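Local coordinates for protein L-asparaginase I (Vibrio cholerae, PDB 2OCD) that probably catalyses the hydrolysis of L-asparagine to L-aspartate and ammonium as a homotetrameric asparaginase of type I, at residues B[39-43]-B[44-48]; B[76-79]-B[80-83]; B[223-226]-B[227-230]; B[316-319]-B[320-324]. One frame throughout, in Å; residues are numbered along the deposited sequence.

Contact 1 of 4, residues B[39-43]-B[44-48]; sequences PEFHR and PEMPL
R43 and E45 meet in a salt bridge across a type I beta turn, R43 to M46, in the loop between helix 31-35 and strand 48-58. R43 NE donates to E45 OE2 at 2.9 Å, bent to 143° at the hydrogen. The oxygen is approached from above the plane of its carboxylate, and the two flat groups stand 70° apart, so the ion pair rests on one oxygen and is not the flat, two-pronged kind. Both residues fold over the turn: R43 CG is set between the backbone N and the carbonyl carbon (chi1 56°), and E45 CG is placed likewise, which brings the arginine chain and the carboxylate to the same side. The turn itself is closed by M46 N donating to R43 O at 2.7 Å.

Beneath the ion pair, the aliphatic part of R43 lies against M46, a selenomethionine, with R43 CG 3.5 Å from M46 CG. The bent M46 chain continues past E40 O toward F41, the last residue of the short 3-10 segment 39-41. Farther out, helix 127-141 covers the apolar side: F41 rests on L132, and M46 on L133 and L136. The charged side faces the second subunit, where R43 NH2 donates to A122 O of that neighbouring subunit and E45 packs on its L124; the turn is therefore part of a subunit interface. Where the two hydrophobic side chains meet, M46 CE lies obliquely to the F41 ring, 4.2 Å from CD1.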
loop_
_atom_site.group_PDB
_atom_site.type_symbol
_atom_site.label_atom_id
_atom_site.label_comp_id
_atom_site.label_asym_id
_atom_site.label_seq_id
_atom_site.Cartn_x
_atom_site.Cartn_y
_atom_site.Cartn_z
ATOM N N PRO B 39 -25.957 18.034 -15.529
ATOM C CA PRO B 39 -25.145 19.038 -16.233
ATOM C C PRO B 39 -23.622 18.739 -16.375
ATOM O O PRO B 39 -22.979 19.160 -17.363
ATOM C CB PRO B 39 -25.374 20.292 -15.387
ATOM C CG PRO B 39 -26.633 20.023 -14.644
ATOM C CD PRO B 39 -26.663 18.604 -14.371
ATOM N N GLU B 40 -23.073 17.996 -15.403
ATOM C CA GLU B 40 -21.657 17.528 -15.456
ATOM C C GLU B 40 -21.302 16.877 -16.800
ATOM O O GLU B 40 -20.147 16.954 -17.261
ATOM C CB GLU B 40 -21.343 16.482 -14.365
ATOM C CG GLU B 40 -21.970 16.718 -13.004
ATOM C CD GLU B 40 -23.285 15.951 -12.797
ATOM O OE1 GLU B 40 -23.243 14.699 -12.789
ATOM O OE2 GLU B 40 -24.345 16.607 -12.620
ATOM N N PHE B 41 -22.271 16.179 -17.394
ATOM C CA PHE B 41 -22.031 15.455 -18.650
ATOM C C PHE B 41 -22.213 16.339 -19.904
ATOM O O PHE B 41 -22.032 15.881 -21.030
ATOM C CB PHE B 41 -22.947 14.218 -18.718
ATOM C CG PHE B 41 -22.545 13.116 -17.779
ATOM C CD1 PHE B 41 -21.643 12.146 -18.168
ATOM C CD2 PHE B 41 -23.043 13.067 -16.476
ATOM C CE1 PHE B 41 -21.266 11.158 -17.283
ATOM C CE2 PHE B 41 -22.658 12.054 -15.593
ATOM C CZ PHE B 41 -21.788 11.122 -15.986
ATOM N N HIS B 42 -22.580 17.597 -19.709
ATOM C CA HIS B 42 -22.957 18.470 -20.806
ATOM C C HIS B 42 -22.227 19.791 -20.609
ATOM O O HIS B 42 -22.762 20.793 -20.058
ATOM C CB HIS B 42 -24.468 18.703 -20.825
ATOM C CG HIS B 42 -25.279 17.473 -21.061
ATOM N ND1 HIS B 42 -25.235 16.772 -22.244
ATOM C CD2 HIS B 42 -26.181 16.841 -20.280
ATOM C CE1 HIS B 42 -26.063 15.746 -22.174
ATOM N NE2 HIS B 42 -26.659 15.774 -20.996
ATOM N N ARG B 43 -20.972 19.776 -21.014
ATOM C CA ARG B 43 -20.124 20.929 -20.856
ATOM C C ARG B 43 -19.079 20.827 -21.933
ATOM O O ARG B 43 -18.723 19.721 -22.352
ATOM C CB ARG B 43 -19.489 20.972 -19.443
ATOM C CG ARG B 43 -18.705 19.731 -19.088
ATOM C CD ARG B 43 -18.259 19.750 -17.660
ATOM N NE ARG B 43 -17.244 20.775 -17.494
ATOM C CZ ARG B 43 -16.977 21.425 -16.363
ATOM N NH1 ARG B 43 -17.616 21.156 -15.229
ATOM N NH2 ARG B 43 -16.062 22.361 -16.379
ATOM N N PRO B 44 -18.568 21.987 -22.364
ATOM C CA PRO B 44 -17.732 22.116 -23.567
ATOM C C PRO B 44 -16.563 21.153 -23.599
ATOM O O PRO B 44 -16.181 20.669 -24.651
ATOM C CB PRO B 44 -17.239 23.569 -23.480
ATOM C CG PRO B 44 -18.339 24.269 -22.769
ATOM C CD PRO B 44 -18.763 23.296 -21.708
ATOM N N GLU B 45 -16.003 20.861 -22.446
ATOM C CA GLU B 45 -14.800 20.064 -22.408
ATOM C C GLU B 45 -15.143 18.581 -22.292
ATOM O O GLU B 45 -14.258 17.768 -22.180
ATOM C CB GLU B 45 -13.887 20.532 -21.276
ATOM C CG GLU B 45 -14.602 20.801 -19.937
ATOM C CD GLU B 45 -15.149 22.250 -19.776
ATOM O OE1 GLU B 45 -14.371 23.212 -19.749
ATOM O OE2 GLU B 45 -16.374 22.438 -19.657
HETATM N N MSE B 46 -16.424 18.242 -22.303
HETATM C CA MSE B 46 -16.856 16.860 -22.408
HETATM C C MSE B 46 -17.153 16.617 -23.879
HETATM O O MSE B 46 -17.434 17.565 -24.587
HETATM C CB MSE B 46 -18.108 16.582 -21.555
HETATM C CG MSE B 46 -17.818 16.434 -20.049
HETATM SE SE MSE B 46 -16.711 14.832 -19.532
HETATM C CE MSE B 46 -17.964 13.342 -19.850
ATOM N N PRO B 47 -17.080 15.351 -24.340
ATOM C CA PRO B 47 -17.508 15.046 -25.697
ATOM C C PRO B 47 -19.025 14.915 -25.759
ATOM O O PRO B 47 -19.676 14.584 -24.755
ATOM C CB PRO B 47 -16.869 13.688 -25.960
ATOM C CG PRO B 47 -16.886 13.051 -24.618
ATOM C CD PRO B 47 -16.637 14.138 -23.615
ATOM N N LEU B 48 -19.589 15.176 -26.931
ATOM C CA LEU B 48 -20.971 14.780 -27.200
ATOM C C LEU B 48 -21.106 13.262 -26.939
ATOM O O LEU B 48 -20.130 12.526 -27.000
ATOM C CB LEU B 48 -21.343 15.093 -28.665
ATOM C CG LEU B 48 -21.467 16.569 -29.099
ATOM C CD1 LEU B 48 -21.851 16.639 -30.570
ATOM C CD2 LEU B 48 -22.489 17.283 -28.262
#

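Contact 2 of 4, residues B[76-79]-B[80-83]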
loop_
_atom_site.group_PDB
_atom_site.type_symbol
_atom_site.label_atom_id
_atom_site.label_comp_id
_atom_site.label_asym_id
_atom_site.label_seq_id
_atom_site.Cartn_x
_atom_site.Cartn_y
_atom_site.Cartn_z
ATOM N N ALA B 76 -19.873 -2.467 -34.422
ATOM C CA ALA B 76 -19.593 -2.487 -35.870
ATOM C C ALA B 76 -20.528 -1.560 -36.647
ATOM O O ALA B 76 -20.088 -0.780 -37.505
ATOM C CB ALA B 76 -19.745 -3.908 -36.430
ATOM N N ALA B 77 -21.820 -1.657 -36.332
ATOM C CA ALA B 77 -22.817 -0.871 -37.005
ATOM C C ALA B 77 -22.547 0.584 -36.713
ATOM O O ALA B 77 -22.815 1.419 -37.556
ATOM C CB ALA B 77 -24.180 -1.238 -36.549
ATOM N N ASN B 78 -22.021 0.905 -35.543
ATOM C CA ASN B 78 -21.842 2.299 -35.198
ATOM C C ASN B 78 -20.403 2.757 -35.383
ATOM O O ASN B 78 -20.051 3.944 -35.137
ATOM C CB ASN B 78 -22.330 2.545 -33.773
ATOM C CG ASN B 78 -23.824 2.543 -33.684
ATOM O OD1 ASN B 78 -24.443 1.610 -33.141
ATOM N ND2 ASN B 78 -24.435 3.567 -34.254
ATOM N N TYR B 79 -19.579 1.828 -35.840
ATOM C CA TYR B 79 -18.141 2.059 -35.876
ATOM C C TYR B 79 -17.713 3.348 -36.561
ATOM O O TYR B 79 -16.813 4.033 -36.083
ATOM C CB TYR B 79 -17.415 0.894 -36.523
ATOM C CG TYR B 79 -15.942 1.013 -36.352
ATOM C CD1 TYR B 79 -15.338 0.703 -35.136
ATOM C CD2 TYR B 79 -15.131 1.484 -37.389
ATOM C CE1 TYR B 79 -13.972 0.814 -34.962
ATOM C CE2 TYR B 79 -13.758 1.610 -37.215
ATOM C CZ TYR B 79 -13.185 1.256 -35.999
ATOM O OH TYR B 79 -11.830 1.349 -35.823
ATOM N N ASP B 80 -18.340 3.706 -37.661
ATOM C CA ASP B 80 -17.934 4.965 -38.341
ATOM C C ASP B 80 -18.659 6.247 -37.902
ATOM O O ASP B 80 -18.141 7.340 -38.101
ATOM C CB ASP B 80 -17.997 4.789 -39.861
ATOM C CG ASP B 80 -16.995 3.766 -40.345
ATOM O OD1 ASP B 80 -15.772 3.952 -40.073
ATOM O OD2 ASP B 80 -17.431 2.766 -40.967
ATOM N N LYS B 81 -19.825 6.106 -37.275
ATOM C CA LYS B 81 -20.602 7.245 -36.766
ATOM C C LYS B 81 -19.967 7.960 -35.548
ATOM O O LYS B 81 -20.397 9.044 -35.187
ATOM C CB LYS B 81 -22.039 6.808 -36.403
ATOM C CG LYS B 81 -22.853 6.047 -37.498
ATOM C CD LYS B 81 -24.024 6.879 -38.083
ATOM C CE LYS B 81 -23.548 7.947 -39.154
ATOM N NZ LYS B 81 -24.346 9.267 -39.242
ATOM N N TYR B 82 -18.961 7.406 -34.898
ATOM C CA TYR B 82 -18.509 8.016 -33.659
ATOM C C TYR B 82 -16.993 7.935 -33.517
ATOM O O TYR B 82 -16.343 7.252 -34.282
ATOM C CB TYR B 82 -19.181 7.327 -32.477
ATOM C CG TYR B 82 -20.687 7.381 -32.444
ATOM C CD1 TYR B 82 -21.356 8.401 -31.772
ATOM C CD2 TYR B 82 -21.457 6.372 -33.042
ATOM C CE1 TYR B 82 -22.757 8.432 -31.710
ATOM C CE2 TYR B 82 -22.852 6.390 -32.983
ATOM C CZ TYR B 82 -23.511 7.429 -32.320
ATOM O OH TYR B 82 -24.907 7.452 -32.276
ATOM N N ASP B 83 -16.438 8.632 -32.538
ATOM C CA ASP B 83 -14.984 8.677 -32.337
ATOM C C ASP B 83 -14.497 7.734 -31.230
ATOM O O ASP B 83 -13.282 7.619 -31.031
ATOM C CB ASP B 83 -14.541 10.106 -32.025
ATOM C CG ASP B 83 -15.232 11.146 -32.935
ATOM O OD1 ASP B 83 -15.920 12.089 -32.418
ATOM O OD2 ASP B 83 -15.112 10.991 -34.190
HETATM O O HOH W 1 -20.902 3.836 -38.350
#
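N78 O, near the C-terminal end of helix 65-78, receives K81 N at 3.0 Å; the N-H...O angle of 125° makes this bond weak. A second route to the same N-H starts one residue earlier, at A77: water 1 donates to A77 O at 3.2 Å and accepts from K81 N at 2.7 Å. This is the end of a helix giving way to the loop that leads into strand 84-88, in the N-terminal family region of the asparaginase. The N78 carbonyl oxygen also lies in the plane of the Y82 ring, at its edge, 3.5 Å from CD2. The N78 side chain runs alongside that of Y82, both pointing the same way, with N78 CB 4.0 Å from Y82 CE2.

Y79 leaves in another direction. With CG anti to the backbone N (chi1 -170°), its ring is buried, stacked on F203 and paired with K110 in a cation-pi contact, while Y79 OH is hydrogen-bonded to G109 N. The D80 side chain crosses that of Y79, OD1 lying oblique to the ring, 3.7 Å from CD2, with the carboxylate and ring planes 79° apart. Farther along the loop the Y82 ring meets H5 edge-to-face and also touches Y7, joining the loop to strand 5-12.

K81 N is thus shared between a protein carbonyl and a water. The polar links from helix end to loop are therefore weak or water-mediated, while the rings of Y79 and Y82 pack on other parts of the fold.

Contact 3 of 4, residues B[223-226]-B[227-230]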
loop_
_atom_site.group_PDB
_atom_site.type_symbol
_atom_site.label_atom_id
_atom_site.label_comp_id
_atom_site.label_asym_id
_atom_site.label_seq_id
_atom_site.Cartn_x
_atom_site.Cartn_y
_atom_site.Cartn_z
ATOM N N SER B 223 -8.318 -37.378 -9.377
ATOM C CA SER B 223 -8.285 -38.665 -10.063
ATOM C C SER B 223 -8.612 -38.485 -11.533
ATOM O O SER B 223 -9.468 -37.659 -11.916
ATOM C CB SER B 223 -9.244 -39.667 -9.446
ATOM O OG SER B 223 -10.592 -39.343 -9.723
ATOM N N HIS B 224 -7.931 -39.272 -12.357
ATOM C CA HIS B 224 -8.089 -39.221 -13.816
ATOM C C HIS B 224 -9.505 -39.625 -14.205
ATOM O O HIS B 224 -9.930 -39.333 -15.284
ATOM C CB HIS B 224 -7.075 -40.147 -14.495
ATOM C CG HIS B 224 -7.277 -41.577 -14.139
ATOM N ND1 HIS B 224 -8.158 -42.394 -14.815
ATOM C CD2 HIS B 224 -6.764 -42.323 -13.134
ATOM C CE1 HIS B 224 -8.158 -43.594 -14.257
ATOM N NE2 HIS B 224 -7.313 -43.578 -13.236
ATOM N N GLU B 225 -10.227 -40.291 -13.316
ATOM C CA GLU B 225 -11.645 -40.497 -13.517
ATOM C C GLU B 225 -12.470 -39.210 -13.518
ATOM O O GLU B 225 -13.348 -39.061 -14.374
ATOM C CB GLU B 225 -12.190 -41.456 -12.474
ATOM C CG GLU B 225 -11.616 -42.858 -12.596
ATOM C CD GLU B 225 -11.751 -43.612 -11.310
ATOM O OE1 GLU B 225 -10.745 -43.692 -10.569
ATOM O OE2 GLU B 225 -12.872 -44.097 -11.019
ATOM N N VAL B 226 -12.226 -38.266 -12.608
ATOM C CA VAL B 226 -12.907 -36.969 -12.762
ATOM C C VAL B 226 -12.407 -36.244 -14.042
ATOM O O VAL B 226 -13.172 -35.582 -14.774
ATOM C CB VAL B 226 -12.759 -36.055 -11.540
ATOM C CG1 VAL B 226 -12.431 -36.876 -10.294
ATOM C CG2 VAL B 226 -11.725 -34.951 -11.759
ATOM N N ILE B 227 -11.128 -36.380 -14.344
ATOM C CA ILE B 227 -10.601 -35.777 -15.557
ATOM C C ILE B 227 -11.141 -36.435 -16.823
ATOM O O ILE B 227 -11.357 -35.775 -17.822
ATOM C CB ILE B 227 -9.066 -35.688 -15.486
ATOM C CG1 ILE B 227 -8.726 -34.528 -14.514
ATOM C CG2 ILE B 227 -8.444 -35.504 -16.890
ATOM C CD1 ILE B 227 -7.390 -34.637 -13.860
ATOM N N ARG B 228 -11.403 -37.722 -16.763
ATOM C CA ARG B 228 -12.054 -38.404 -17.871
ATOM C C ARG B 228 -13.423 -37.792 -18.155
ATOM O O ARG B 228 -13.724 -37.515 -19.280
ATOM C CB ARG B 228 -12.190 -39.875 -17.556
ATOM C CG ARG B 228 -12.717 -40.696 -18.690
ATOM C CD ARG B 228 -13.174 -42.026 -18.163
ATOM N NE ARG B 228 -14.311 -41.826 -17.242
ATOM C CZ ARG B 228 -14.532 -42.517 -16.117
ATOM N NH1 ARG B 228 -13.684 -43.486 -15.728
ATOM N NH2 ARG B 228 -15.604 -42.231 -15.366
ATOM N N ASN B 229 -14.210 -37.555 -17.102
ATOM C CA ASN B 229 -15.539 -36.921 -17.185
ATOM C C ASN B 229 -15.491 -35.589 -17.866
ATOM O O ASN B 229 -16.363 -35.262 -18.674
ATOM C CB ASN B 229 -16.147 -36.698 -15.785
ATOM C CG ASN B 229 -16.610 -38.003 -15.130
ATOM O OD1 ASN B 229 -16.666 -39.054 -15.782
ATOM N ND2 ASN B 229 -16.922 -37.943 -13.821
ATOM N N THR B 230 -14.481 -34.802 -17.523
ATOM C CA THR B 230 -14.342 -33.470 -18.092
ATOM C C THR B 230 -13.937 -33.520 -19.581
ATOM O O THR B 230 -14.036 -32.510 -20.272
ATOM C CB THR B 230 -13.240 -32.649 -17.370
ATOM O OG1 THR B 230 -11.958 -33.299 -17.566
ATOM C CG2 THR B 230 -13.524 -32.492 -15.892
#
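R228 N donates to H224 O at 2.6 Å, the shortest of four i to i+4 backbone bonds that cross this first part of helix 224-231. I227 N reaches S223 O at 3.2 Å, N229 N reaches E225 O, and T230 N reaches V226 O. S223 is the N-cap: its OG accepts from V226 N in a long, weak bond of 3.5 Å. One turn on, T230 OG1 donates to I227 O at 2.6 Å, placed there by chi1 of 63°, so this hydroxyl is satisfied by its own helix.

Outside the backbone, the R228 chain bends at chi3 and lays one guanidinium face over E225 O, which sits 3.8 Å above the plane and toward its rim. R228 NH1 passes E225 CG, but E225 OE2 stays 4.8 Å from NH1, leaving at most a loose attraction. R228 NH2 also bonds weakly to N229 OD1.

V226 and N229 face the third subunit, packing on P212 and N229 of that copy. The helix is the middle element of the beta-alpha-beta unit strand 213-217, helix 224-231, strand 237-242; I227 packs on I216 of strand 213-217 and, outside that unit, on L254 of helix 252-263.

Contact 4 of 4, residues B[316-319]-B[320-324]; sequences QNLS and YEEVK
S319 OG accepts from E322 N at 3.2 Å, a nearly straight bond of 159° that caps the first turn of helix 320-327. The hydroxyl is held over the helix start because OG is placed between the backbone N and the carbonyl carbon (chi1 74°), and it also lies 3.2 Å from E322 CB. The carbonyl of the same serine receives V323 N at 3.1 Å, so S319 serves two successive amides of the turn, one through its side chain and one through its backbone.

The buried side of the contact is apolar. There L318 CB meets V323 CG2 at 3.9 Å. The V323 torsion (chi1 166°) sets CG2 beside the backbone N and anti to the carbonyl carbon, where it touches both L318 CB and S319 O. Both L318 and V323 rest on L313 of helix 303-315, while V323 and Y320 pack on I267 of strand 267-272, so the two helices and the sheet share this apolar patch.

The other side is more exposed and polar. The extended E322 chain crosses L318 at about a right angle, and its carboxylate lies close to the leucine methyl, CD 3.4 Å from L318 CD2, a contact of the apolar branch with a charged group. E321 is exposed, and the end of its side chain leads away from the loop.

A serine N-cap with an apolar contact between the residue before it and the fourth residue after it is the classic hydrophobic staple at a helix N terminus, here joining helices 303-315 and 320-327.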
loop_
_atom_site.group_PDB
_atom_site.type_symbol
_atom_site.label_atom_id
_atom_site.label_comp_id
_atom_site.label_asym_id
_atom_site.label_seq_id
_atom_site.Cartn_x
_atom_site.Cartn_y
_atom_site.Cartn_z
ATOM N N GLN B 316 -13.690 -19.609 -35.522
ATOM C CA GLN B 316 -13.312 -19.442 -36.918
ATOM C C GLN B 316 -13.190 -20.831 -37.462
ATOM O O GLN B 316 -13.265 -21.795 -36.713
ATOM C CB GLN B 316 -12.004 -18.647 -37.038
ATOM C CG GLN B 316 -12.287 -17.105 -37.038
ATOM C CD GLN B 316 -12.544 -16.561 -35.667
ATOM O OE1 GLN B 316 -13.607 -15.970 -35.351
ATOM N NE2 GLN B 316 -11.546 -16.758 -34.812
ATOM N N ASN B 317 -13.030 -21.002 -38.745
ATOM C CA ASN B 317 -12.963 -22.386 -39.222
ATOM C C ASN B 317 -11.531 -22.760 -39.543
ATOM O O ASN B 317 -11.160 -23.053 -40.690
ATOM C CB ASN B 317 -13.995 -22.682 -40.327
ATOM C CG ASN B 317 -15.404 -22.938 -39.733
ATOM O OD1 ASN B 317 -16.183 -21.991 -39.480
ATOM N ND2 ASN B 317 -15.702 -24.214 -39.450
ATOM N N LEU B 318 -10.768 -22.777 -38.448
ATOM C CA LEU B 318 -9.370 -23.074 -38.416
ATOM C C LEU B 318 -9.148 -24.562 -38.100
ATOM O O LEU B 318 -9.999 -25.219 -37.504
ATOM C CB LEU B 318 -8.709 -22.232 -37.331
ATOM C CG LEU B 318 -8.826 -20.731 -37.508
ATOM C CD1 LEU B 318 -8.248 -19.951 -36.325
ATOM C CD2 LEU B 318 -8.156 -20.359 -38.820
ATOM N N SER B 319 -7.988 -25.076 -38.513
ATOM C CA SER B 319 -7.584 -26.443 -38.238
ATOM C C SER B 319 -7.148 -26.549 -36.773
ATOM O O SER B 319 -6.923 -25.528 -36.107
ATOM C CB SER B 319 -6.432 -26.807 -39.172
ATOM O OG SER B 319 -5.232 -26.172 -38.773
ATOM N N TYR B 320 -7.052 -27.769 -36.253
ATOM C CA TYR B 320 -6.595 -27.971 -34.868
ATOM C C TYR B 320 -5.221 -27.263 -34.607
ATOM O O TYR B 320 -5.076 -26.475 -33.655
ATOM C CB TYR B 320 -6.522 -29.471 -34.549
ATOM C CG TYR B 320 -5.765 -29.791 -33.284
ATOM C CD1 TYR B 320 -6.420 -29.927 -32.082
ATOM C CD2 TYR B 320 -4.413 -29.980 -33.295
ATOM C CE1 TYR B 320 -5.744 -30.245 -30.899
ATOM C CE2 TYR B 320 -3.715 -30.286 -32.142
ATOM C CZ TYR B 320 -4.381 -30.416 -30.924
ATOM O OH TYR B 320 -3.682 -30.705 -29.734
ATOM N N GLU B 321 -4.250 -27.540 -35.478
ATOM C CA GLU B 321 -2.861 -27.045 -35.330
ATOM C C GLU B 321 -2.774 -25.522 -35.405
ATOM O O GLU B 321 -2.050 -24.865 -34.687
ATOM C CB GLU B 321 -1.969 -27.638 -36.450
ATOM C CG GLU B 321 -1.786 -29.143 -36.380
ATOM C CD GLU B 321 -1.063 -29.651 -35.083
ATOM O OE1 GLU B 321 -0.334 -28.871 -34.419
ATOM O OE2 GLU B 321 -1.244 -30.857 -34.728
ATOM N N GLU B 322 -3.538 -24.973 -36.310
ATOM C CA GLU B 322 -3.637 -23.550 -36.423
ATOM C C GLU B 322 -4.171 -22.882 -35.113
ATOM O O GLU B 322 -3.645 -21.859 -34.651
ATOM C CB GLU B 322 -4.486 -23.267 -37.652
ATOM C CG GLU B 322 -4.460 -21.858 -38.150
ATOM C CD GLU B 322 -5.105 -21.728 -39.572
ATOM O OE1 GLU B 322 -5.724 -22.726 -40.132
ATOM O OE2 GLU B 322 -4.968 -20.596 -40.108
ATOM N N VAL B 323 -5.190 -23.470 -34.498
ATOM C CA VAL B 323 -5.729 -22.936 -33.249
ATOM C C VAL B 323 -4.586 -23.031 -32.256
ATOM O O VAL B 323 -4.251 -22.021 -31.552
ATOM C CB VAL B 323 -6.940 -23.758 -32.764
ATOM C CG1 VAL B 323 -7.287 -23.433 -31.289
ATOM C CG2 VAL B 323 -8.166 -23.613 -33.731
ATOM N N LYS B 324 -3.945 -24.218 -32.254
ATOM C CA LYS B 324 -2.869 -24.532 -31.286
ATOM C C LYS B 324 -1.781 -23.475 -31.346
ATOM O O LYS B 324 -1.487 -22.829 -30.333
ATOM C CB LYS B 324 -2.279 -25.937 -31.513
ATOM C CG LYS B 324 -1.825 -26.705 -30.241
ATOM C CD LYS B 324 -0.589 -27.551 -30.550
ATOM C CE LYS B 324 -0.282 -28.700 -29.544
ATOM N NZ LYS B 324 0.990 -29.357 -29.959
#

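All four contacts are local and follow one another along the chain, none nesting within or crossing another. Contact 1 closes the turn that leads into strand 48-58, and contact 2 closes the loop between helix 65-78 and strand 84-88; their centres are about 20 Å apart, and both belong to the N-terminal family region, where each borders strand 5-12. Contact 3 forms the start of helix 224-231, and contact 4 opens helix 320-327; both lie in the C-terminal region around its parallel sheet, with centres about 25 Å apart. Contacts 1 and 3 lie on opposite sides of the chain's centre, each facing a different neighbouring subunit, whereas contacts 2 and 4 touch no other chain of the assembly.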